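Local coordinates for protein MGS-MChE2 (Uncultured bacterium, PDB 5JD6) that probably hydrolyses carboxylic esters, as an alpha/beta hydrolase-fold esterase recovered from the metagenome of lagoon sediments, at residues H95-L99 with A179-M184; P52-L56 with F69-L73; D220-Y224 with W248-R252. All blocks are in the same frame, centred on the assembly; numbering follows the deposited sequence.

Contact 1 (H95-L99 with A179-M184); sequences HIALL and AIRHNM
His95 and Ala179 lie with CA atoms 7.9 Å apart, and at the other end Leu99 and Met184 come about as near, as the last turn of helix 169-181 and the loop after it pass along helix 92-103. In this alpha/beta hydrolase fold that helix follows what is probably the nucleophile elbow, so the contact lays the segment 179-184 against the helix behind the likely catalytic serine, Ser91. His95 and Met184 carry most of the contact. The His95 ring reaches the loop with CG anti to the backbone N (chi1 -165°), and there NE2 gives its hydrogen to His182 O at 3.1 Å. The bond is bent, 138° at the hydrogen, although the oxygen lies nearly in the ring plane. Ala179 O also sits at the ring edge, near CE1, and the Ala179 methyl touches the ring at ND1 and CE1. His182, the first residue past the helix to leave helical backbone angles, thus has its carbonyl held while its own ring turns to Leu99, whose CD2 stands over one face, 4.1 Å from the centroid and displaced toward the rim. Met184 fills the space between His95 and Leu99. Its chain bends at chi2 (-61°), bringing CE to the edge of the His95 ring and to 3.6 Å from Leu99 CB.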
loop_
_atom_site.group_PDB
_atom_site.type_symbol
_atom_site.label_atom_id
_atom_site.label_comp_id
_atom_site.label_asym_id
_atom_site.label_seq_id
_atom_site.Cartn_x
_atom_site.Cartn_y
_atom_site.Cartn_z
ATOM N N HIS A 95 -3.128 3.807 2.658
ATOM C CA HIS A 95 -3.579 4.398 3.913
ATOM C C HIS A 95 -3.041 3.598 5.098
ATOM O O HIS A 95 -2.599 4.174 6.094
ATOM C CB HIS A 95 -5.108 4.461 3.955
ATOM C CG HIS A 95 -5.647 5.353 5.028
ATOM N ND1 HIS A 95 -6.997 5.581 5.194
ATOM C CD2 HIS A 95 -5.024 6.078 5.986
ATOM C CE1 HIS A 95 -7.180 6.408 6.210
ATOM N NE2 HIS A 95 -5.999 6.722 6.708
ATOM N N ILE A 96 -3.076 2.273 4.981
ATOM C CA ILE A 96 -2.512 1.397 6.003
ATOM C C ILE A 96 -1.021 1.661 6.158
ATOM O O ILE A 96 -0.504 1.743 7.273
ATOM C CB ILE A 96 -2.717 -0.095 5.670
ATOM C CG1 ILE A 96 -4.174 -0.381 5.306
ATOM C CG2 ILE A 96 -2.265 -0.967 6.833
ATOM C CD1 ILE A 96 -5.150 -0.071 6.407
ATOM N N ALA A 97 -0.338 1.790 5.023
ATOM C CA ALA A 97 1.095 2.050 5.004
ATOM C C ALA A 97 1.418 3.391 5.657
ATOM O O ALA A 97 2.349 3.492 6.455
ATOM C CB ALA A 97 1.620 2.015 3.578
ATOM N N LEU A 98 0.638 4.413 5.312
ATOM C CA LEU A 98 0.797 5.741 5.896
ATOM C C LEU A 98 0.661 5.709 7.413
ATOM O O LEU A 98 1.510 6.236 8.131
ATOM C CB LEU A 98 -0.227 6.711 5.304
ATOM C CG LEU A 98 0.164 7.407 4.002
ATOM C CD1 LEU A 98 -1.072 7.759 3.194
ATOM C CD2 LEU A 98 0.988 8.653 4.291
ATOM N N LEU A 99 -0.412 5.090 7.896
ATOM C CA LEU A 99 -0.663 5.013 9.328
ATOM C C LEU A 99 0.444 4.238 10.031
ATOM O O LEU A 99 0.854 4.591 11.136
ATOM C CB LEU A 99 -2.021 4.367 9.606
ATOM C CG LEU A 99 -2.442 4.343 11.078
ATOM C CD1 LEU A 99 -2.337 5.730 11.692
ATOM C CD2 LEU A 99 -3.852 3.803 11.225
ATOM N N ALA A 179 -11.503 4.622 8.306
ATOM C CA ALA A 179 -10.564 5.271 7.397
ATOM C C ALA A 179 -10.721 6.788 7.395
ATOM O O ALA A 179 -9.752 7.517 7.604
ATOM C CB ALA A 179 -10.734 4.723 5.987
ATOM N N ILE A 180 -11.942 7.257 7.161
ATOM C CA ILE A 180 -12.211 8.689 7.060
ATOM C C ILE A 180 -12.052 9.386 8.411
ATOM O O ILE A 180 -11.593 10.527 8.480
ATOM C CB ILE A 180 -13.625 8.953 6.509
ATOM C CG1 ILE A 180 -13.849 8.147 5.230
ATOM C CG2 ILE A 180 -13.829 10.437 6.241
ATOM C CD1 ILE A 180 -15.142 8.467 4.523
ATOM N N ARG A 181 -12.427 8.693 9.480
ATOM C CA ARG A 181 -12.239 9.207 10.833
ATOM C C ARG A 181 -10.756 9.431 11.112
ATOM O O ARG A 181 -10.378 10.356 11.831
ATOM C CB ARG A 181 -12.839 8.242 11.860
ATOM C CG ARG A 181 -12.547 8.585 13.312
ATOM C CD ARG A 181 -13.011 7.468 14.234
ATOM N NE ARG A 181 -12.486 7.614 15.589
ATOM C CZ ARG A 181 -12.593 6.685 16.533
ATOM N NH1 ARG A 181 -13.206 5.538 16.273
ATOM N NH2 ARG A 181 -12.085 6.901 17.739
ATOM N N HIS A 182 -9.954 8.578 10.504
ATOM C CA HIS A 182 -8.510 8.573 10.600
ATOM C C HIS A 182 -7.833 9.367 9.494
ATOM O O HIS A 182 -7.023 8.838 8.766
ATOM C CB HIS A 182 -8.088 7.122 10.527
ATOM C CG HIS A 182 -7.374 6.628 11.726
ATOM N ND1 HIS A 182 -7.674 5.424 12.309
ATOM C CD2 HIS A 182 -6.352 7.148 12.433
ATOM C CE1 HIS A 182 -6.876 5.228 13.338
ATOM N NE2 HIS A 182 -6.061 6.259 13.431
ATOM N N ASN A 183 -8.139 10.653 9.385
ATOM C CA ASN A 183 -7.546 11.482 8.340
ATOM C C ASN A 183 -6.055 11.688 8.577
ATOM O O ASN A 183 -5.614 11.814 9.719
ATOM C CB ASN A 183 -8.262 12.834 8.267
ATOM C CG ASN A 183 -8.046 13.541 6.942
ATOM O OD1 ASN A 183 -7.881 12.902 5.903
ATOM N ND2 ASN A 183 -8.049 14.867 6.973
ATOM N N MET A 184 -5.279 11.722 7.498
ATOM C CA MET A 184 -3.827 11.819 7.607
ATOM C C MET A 184 -3.315 13.252 7.500
ATOM O O MET A 184 -2.174 13.530 7.865
ATOM C CB MET A 184 -3.158 10.954 6.535
ATOM C CG MET A 184 -3.292 9.464 6.783
ATOM S SD MET A 184 -2.520 8.969 8.336
ATOM C CE MET A 184 -3.491 7.526 8.746
#

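Contact 2 (P52-L56 with F69-L73); sequences PELPL and FARYL
Leu54, Pro55 and Leu56 meet Phe69 and Tyr72 where the loop after strand 47-52 lies across helix 66-80, part of a strand-loop-helix unit of the alpha/beta hydrolase fold. The contact is buried and apolar, and no hydrogen bond crosses it. Two CH-pi contacts dominate. Pro55 comes down on Tyr72, with CD 3.4 Å from the ring centroid and only 3° off the ring normal, while CG of the same proline lies above the CD1 and CE1 side. The tyrosine reaches this place because its CG is anti to the backbone N (chi1 -175°), and Phe11 meets its ring edge-to-face. The second pair is Leu56 on Phe69: the CD1 methyl stands over the centre of the phenyl ring, 3.6 Å from the centroid, with the two side chains crossing at about a right angle. The bend of the loop probably helps both: Pro55 is the centre of an inverse gamma turn, closed by a weak hydrogen bond from Leu56 N to Leu54 O, and the turn presents Pro55 and Leu56 to successive aromatic rings of the helix.

Simple apolar contact adds to this. Leu54 and Tyr72 run alongside each other, pointing opposite ways, with Leu54 CD2 3.7 Å from Tyr72 CD2, and the other leucine methyl, CD1, lies more loosely beside Phe69 CB. Leu54 also packs on Leu25 of strand 20-25, so it lies between helix and sheet. The polar atoms of the loop approach the rings without bonding to them: the Tyr72 hydroxyl stays 3.9 Å from Glu53 O, and Pro55 O comes obliquely to Phe69 CE1 at 3.3 Å.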
loop_
_atom_site.group_PDB
_atom_site.type_symbol
_atom_site.label_atom_id
_atom_site.label_comp_id
_atom_site.label_asym_id
_atom_site.label_seq_id
_atom_site.Cartn_x
_atom_site.Cartn_y
_atom_site.Cartn_z
ATOM N N PRO A 52 1.827 -9.452 1.880
ATOM C CA PRO A 52 1.008 -10.080 2.922
ATOM C C PRO A 52 -0.482 -9.855 2.710
ATOM O O PRO A 52 -0.884 -8.789 2.244
ATOM C CB PRO A 52 1.483 -9.386 4.197
ATOM C CG PRO A 52 1.897 -8.034 3.736
ATOM C CD PRO A 52 2.485 -8.227 2.362
ATOM N N GLU A 53 -1.291 -10.854 3.045
ATOM C CA GLU A 53 -2.737 -10.701 2.971
ATOM C C GLU A 53 -3.294 -10.231 4.303
ATOM O O GLU A 53 -3.318 -10.976 5.282
ATOM C CB GLU A 53 -3.402 -12.008 2.538
ATOM C CG GLU A 53 -2.918 -12.466 1.184
ATOM C CD GLU A 53 -3.014 -11.358 0.153
ATOM O OE1 GLU A 53 -4.110 -10.780 -0.012
ATOM O OE2 GLU A 53 -1.976 -11.038 -0.458
ATOM N N LEU A 54 -3.730 -8.977 4.327
ATOM C CA LEU A 54 -4.277 -8.376 5.530
ATOM C C LEU A 54 -5.640 -8.976 5.858
ATOM O O LEU A 54 -6.381 -9.376 4.959
ATOM C CB LEU A 54 -4.382 -6.859 5.366
ATOM C CG LEU A 54 -3.071 -6.148 5.022
ATOM C CD1 LEU A 54 -3.271 -4.640 4.988
ATOM C CD2 LEU A 54 -1.973 -6.531 6.003
ATOM N N PRO A 55 -5.968 -9.055 7.155
ATOM C CA PRO A 55 -7.264 -9.570 7.608
ATOM C C PRO A 55 -8.368 -8.520 7.513
ATOM O O PRO A 55 -8.947 -8.153 8.536
ATOM C CB PRO A 55 -6.991 -9.944 9.064
ATOM C CG PRO A 55 -5.939 -8.984 9.491
ATOM C CD PRO A 55 -5.069 -8.759 8.284
ATOM N N LEU A 56 -8.654 -8.051 6.301
ATOM C CA LEU A 56 -9.649 -7.002 6.095
ATOM C C LEU A 56 -11.036 -7.416 6.580
ATOM O O LEU A 56 -11.726 -6.638 7.237
ATOM C CB LEU A 56 -9.725 -6.605 4.616
ATOM C CG LEU A 56 -8.551 -5.849 3.983
ATOM C CD1 LEU A 56 -7.907 -4.898 4.983
ATOM C CD2 LEU A 56 -7.518 -6.811 3.420
ATOM N N PHE A 69 -5.191 -2.927 11.072
ATOM C CA PHE A 69 -4.451 -3.402 9.908
ATOM C C PHE A 69 -3.001 -2.934 9.962
ATOM O O PHE A 69 -2.086 -3.673 9.597
ATOM C CB PHE A 69 -5.118 -2.924 8.619
ATOM C CG PHE A 69 -6.557 -3.339 8.489
ATOM C CD1 PHE A 69 -6.985 -4.563 8.976
ATOM C CD2 PHE A 69 -7.482 -2.501 7.888
ATOM C CE1 PHE A 69 -8.309 -4.947 8.860
ATOM C CE2 PHE A 69 -8.808 -2.878 7.770
ATOM C CZ PHE A 69 -9.221 -4.104 8.257
ATOM N N ALA A 70 -2.800 -1.704 10.425
ATOM C CA ALA A 70 -1.460 -1.146 10.576
ATOM C C ALA A 70 -0.647 -1.941 11.592
ATOM O O ALA A 70 0.521 -2.250 11.358
ATOM C CB ALA A 70 -1.536 0.317 10.987
ATOM N N ARG A 71 -1.270 -2.268 12.720
ATOM C CA ARG A 71 -0.611 -3.063 13.751
ATOM C C ARG A 71 -0.368 -4.493 13.274
ATOM O O ARG A 71 0.592 -5.141 13.692
ATOM C CB ARG A 71 -1.434 -3.063 15.042
ATOM C CG ARG A 71 -1.329 -1.768 15.838
ATOM C CD ARG A 71 -2.038 -1.873 17.180
ATOM N NE ARG A 71 -3.490 -1.861 17.036
ATOM C CZ ARG A 71 -4.229 -0.756 17.028
ATOM N NH1 ARG A 71 -3.651 0.431 17.157
ATOM N NH2 ARG A 71 -5.545 -0.837 16.890
ATOM N N TYR A 72 -1.239 -4.981 12.398
ATOM C CA TYR A 72 -1.058 -6.296 11.798
ATOM C C TYR A 72 0.180 -6.290 10.911
ATOM O O TYR A 72 0.953 -7.248 10.901
ATOM C CB TYR A 72 -2.293 -6.701 10.990
ATOM C CG TYR A 72 -2.235 -8.107 10.429
ATOM C CD1 TYR A 72 -2.779 -9.176 11.130
ATOM C CD2 TYR A 72 -1.644 -8.363 9.197
ATOM C CE1 TYR A 72 -2.734 -10.462 10.621
ATOM C CE2 TYR A 72 -1.593 -9.647 8.682
ATOM C CZ TYR A 72 -2.140 -10.691 9.397
ATOM O OH TYR A 72 -2.092 -11.969 8.888
ATOM N N LEU A 73 0.354 -5.205 10.164
ATOM C CA LEU A 73 1.528 -5.033 9.318
ATOM C C LEU A 73 2.794 -5.014 10.164
ATOM O O LEU A 73 3.792 -5.650 9.823
ATOM C CB LEU A 73 1.421 -3.745 8.498
ATOM C CG LEU A 73 2.714 -3.307 7.806
ATOM C CD1 LEU A 73 3.133 -4.321 6.753
ATOM C CD2 LEU A 73 2.567 -1.922 7.198
#

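Contact 3 (D220-Y224 with W248-R252); sequences DADLY and WFKER
Asp222 and Trp248 make the close, inner part of this contact. Trp248 NE1 points its hydrogen at Asp222 OD2, 2.9 Å away and almost straight at 171°, in the plane of the indole but from above the carboxylate plane. Beside it the Tyr224 ring sits obliquely to the five-membered ring of Trp248, planes at 71°, with Tyr224 CE2 3.7 Å from Trp248 CD1. Cys196 and Pro194 also pack on Trp248. A phenylalanine in place of Trp248 would probably leave Asp222 OD2 without its straight N-H partner and Tyr224 less well packed. These side chains join strand 221-226, the outermost strand at this end of the alpha/beta hydrolase sheet, to helix 238-252; the segments 221-224 and 248-252 run roughly antiparallel. The solvent side is looser and charged. Arg252 extends from CG to NE and reaches back past the indole, its CD over one face, to Asp220. Arg252 and Asp220 form a salt bridge with two weak hydrogen bonds, Arg252 NH2 to Asp220 OD1 at 2.7 Å and Arg252 NH1 to Asp220 OD2 at 3.3 Å, the planes 52° apart. Asp222 OD2 takes a longer salt bridge from Arg252 NH2, and a water donates to Glu251 OE1 and weakly to Asp222 OD2.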
loop_
_atom_site.group_PDB
_atom_site.type_symbol
_atom_site.label_atom_id
_atom_site.label_comp_id
_atom_site.label_asym_id
_atom_site.label_seq_id
_atom_site.Cartn_x
_atom_site.Cartn_y
_atom_site.Cartn_z
ATOM N N ASP A 220 9.411 15.367 3.453
ATOM C CA ASP A 220 10.379 14.769 2.540
ATOM C C ASP A 220 9.697 13.806 1.574
ATOM O O ASP A 220 9.654 12.599 1.814
ATOM C CB ASP A 220 11.476 14.046 3.326
ATOM C CG ASP A 220 12.587 13.525 2.435
ATOM O OD1 ASP A 220 12.743 14.040 1.308
ATOM O OD2 ASP A 220 13.308 12.599 2.864
ATOM N N ALA A 221 9.168 14.345 0.480
ATOM C CA ALA A 221 8.446 13.535 -0.494
ATOM C C ALA A 221 8.712 13.984 -1.929
ATOM O O ALA A 221 8.917 15.168 -2.194
ATOM C CB ALA A 221 6.954 13.571 -0.202
ATOM N N ASP A 222 8.707 13.026 -2.849
ATOM C CA ASP A 222 8.878 13.318 -4.268
ATOM C C ASP A 222 7.662 12.844 -5.057
ATOM O O ASP A 222 7.125 11.767 -4.796
ATOM C CB ASP A 222 10.152 12.664 -4.806
ATOM C CG ASP A 222 11.397 13.124 -4.075
ATOM O OD1 ASP A 222 11.856 14.255 -4.338
ATOM O OD2 ASP A 222 11.918 12.353 -3.241
ATOM N N LEU A 223 7.233 13.651 -6.020
ATOM C CA LEU A 223 6.018 13.362 -6.773
ATOM C C LEU A 223 6.301 13.124 -8.255
ATOM O O LEU A 223 6.923 13.953 -8.921
ATOM C CB LEU A 223 5.015 14.506 -6.604
ATOM C CG LEU A 223 3.657 14.394 -7.300
ATOM C CD1 LEU A 223 2.998 13.058 -7.002
ATOM C CD2 LEU A 223 2.757 15.538 -6.864
ATOM N N TYR A 224 5.842 11.982 -8.760
ATOM C CA TYR A 224 5.999 11.639 -10.170
ATOM C C TYR A 224 4.663 11.202 -10.763
ATOM O O TYR A 224 3.906 10.469 -10.129
ATOM C CB TYR A 224 7.041 10.532 -10.346
ATOM C CG TYR A 224 8.347 10.801 -9.635
ATOM C CD1 TYR A 224 9.299 11.648 -10.187
ATOM C CD2 TYR A 224 8.629 10.206 -8.413
ATOM C CE1 TYR A 224 10.495 11.896 -9.541
ATOM C CE2 TYR A 224 9.823 10.449 -7.759
ATOM C CZ TYR A 224 10.751 11.295 -8.328
ATOM O OH TYR A 224 11.942 11.541 -7.683
ATOM N N TRP A 248 14.083 6.263 -8.276
ATOM C CA TRP A 248 13.953 6.931 -6.991
ATOM C C TRP A 248 14.777 6.193 -5.940
ATOM O O TRP A 248 15.396 6.815 -5.076
ATOM C CB TRP A 248 12.485 7.014 -6.568
ATOM C CG TRP A 248 12.265 7.825 -5.330
ATOM C CD1 TRP A 248 12.241 9.186 -5.235
ATOM C CD2 TRP A 248 12.035 7.326 -4.006
ATOM N NE1 TRP A 248 12.011 9.565 -3.933
ATOM C CE2 TRP A 248 11.880 8.442 -3.161
ATOM C CE3 TRP A 248 11.942 6.043 -3.457
ATOM C CZ2 TRP A 248 11.639 8.314 -1.794
ATOM C CZ3 TRP A 248 11.704 5.920 -2.100
ATOM C CH2 TRP A 248 11.556 7.049 -1.284
ATOM N N PHE A 249 14.783 4.866 -6.026
ATOM C CA PHE A 249 15.588 4.037 -5.134
ATOM C C PHE A 249 17.078 4.314 -5.318
ATOM O O PHE A 249 17.829 4.389 -4.347
ATOM C CB PHE A 249 15.304 2.549 -5.370
ATOM C CG PHE A 249 14.009 2.068 -4.774
ATOM C CD1 PHE A 249 13.361 2.805 -3.794
ATOM C CD2 PHE A 249 13.444 0.873 -5.187
ATOM C CE1 PHE A 249 12.171 2.360 -3.241
ATOM C CE2 PHE A 249 12.254 0.421 -4.640
ATOM C CZ PHE A 249 11.617 1.166 -3.666
ATOM N N LYS A 250 17.493 4.466 -6.572
ATOM C CA LYS A 250 18.896 4.696 -6.904
ATOM C C LYS A 250 19.409 6.016 -6.339
ATOM O O LYS A 250 20.539 6.097 -5.858
ATOM C CB LYS A 250 19.091 4.673 -8.420
ATOM C CG LYS A 250 18.810 3.327 -9.065
ATOM C CD LYS A 250 18.688 3.458 -10.573
ATOM C CE LYS A 250 18.378 2.120 -11.220
ATOM N NZ LYS A 250 17.989 2.263 -12.650
ATOM N N GLU A 251 18.570 7.045 -6.402
ATOM C CA GLU A 251 18.946 8.373 -5.927
ATOM C C GLU A 251 19.186 8.414 -4.424
ATOM O O GLU A 251 19.965 9.229 -3.936
ATOM C CB GLU A 251 17.865 9.391 -6.283
ATOM C CG GLU A 251 17.665 9.605 -7.763
ATOM C CD GLU A 251 16.555 10.590 -8.048
ATOM O OE1 GLU A 251 16.150 11.321 -7.120
ATOM O OE2 GLU A 251 16.082 10.630 -9.198
ATOM N N ARG A 252 18.512 7.533 -3.694
ATOM C CA ARG A 252 18.516 7.602 -2.239
ATOM C C ARG A 252 19.177 6.404 -1.572
ATOM O O ARG A 252 19.269 6.357 -0.345
ATOM C CB ARG A 252 17.083 7.736 -1.724
ATOM C CG ARG A 252 16.446 9.078 -2.017
ATOM C CD ARG A 252 15.051 9.144 -1.437
ATOM N NE ARG A 252 14.514 10.500 -1.442
ATOM C CZ ARG A 252 14.625 11.346 -0.424
ATOM N NH1 ARG A 252 15.259 10.975 0.682
ATOM N NH2 ARG A 252 14.104 12.562 -0.510
HETATM O O HOH W 1 14.611 12.199 -4.744
#

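From the N terminus, contact 2 comes first, closing the short loop between strand 47-52 and helix 66-80. Contact 1 follows, joining helix 92-103 to the end of helix 169-181 over an excursion of about 80 residues that includes strand 108-113 and the unmodelled 120-152. Contact 3 closes last, linking strand 221-226 to the C-terminal helix 238-252. The three lie in series; none nests within or crosses another. Contacts 1 and 2 touch where helices 66-80 and 92-103 pack together, with Ile96 CD1 3.6 Å from Phe69 CB. Contact 3 stands apart, its centre about 26 Å from that of contact 2, across the chain's centre.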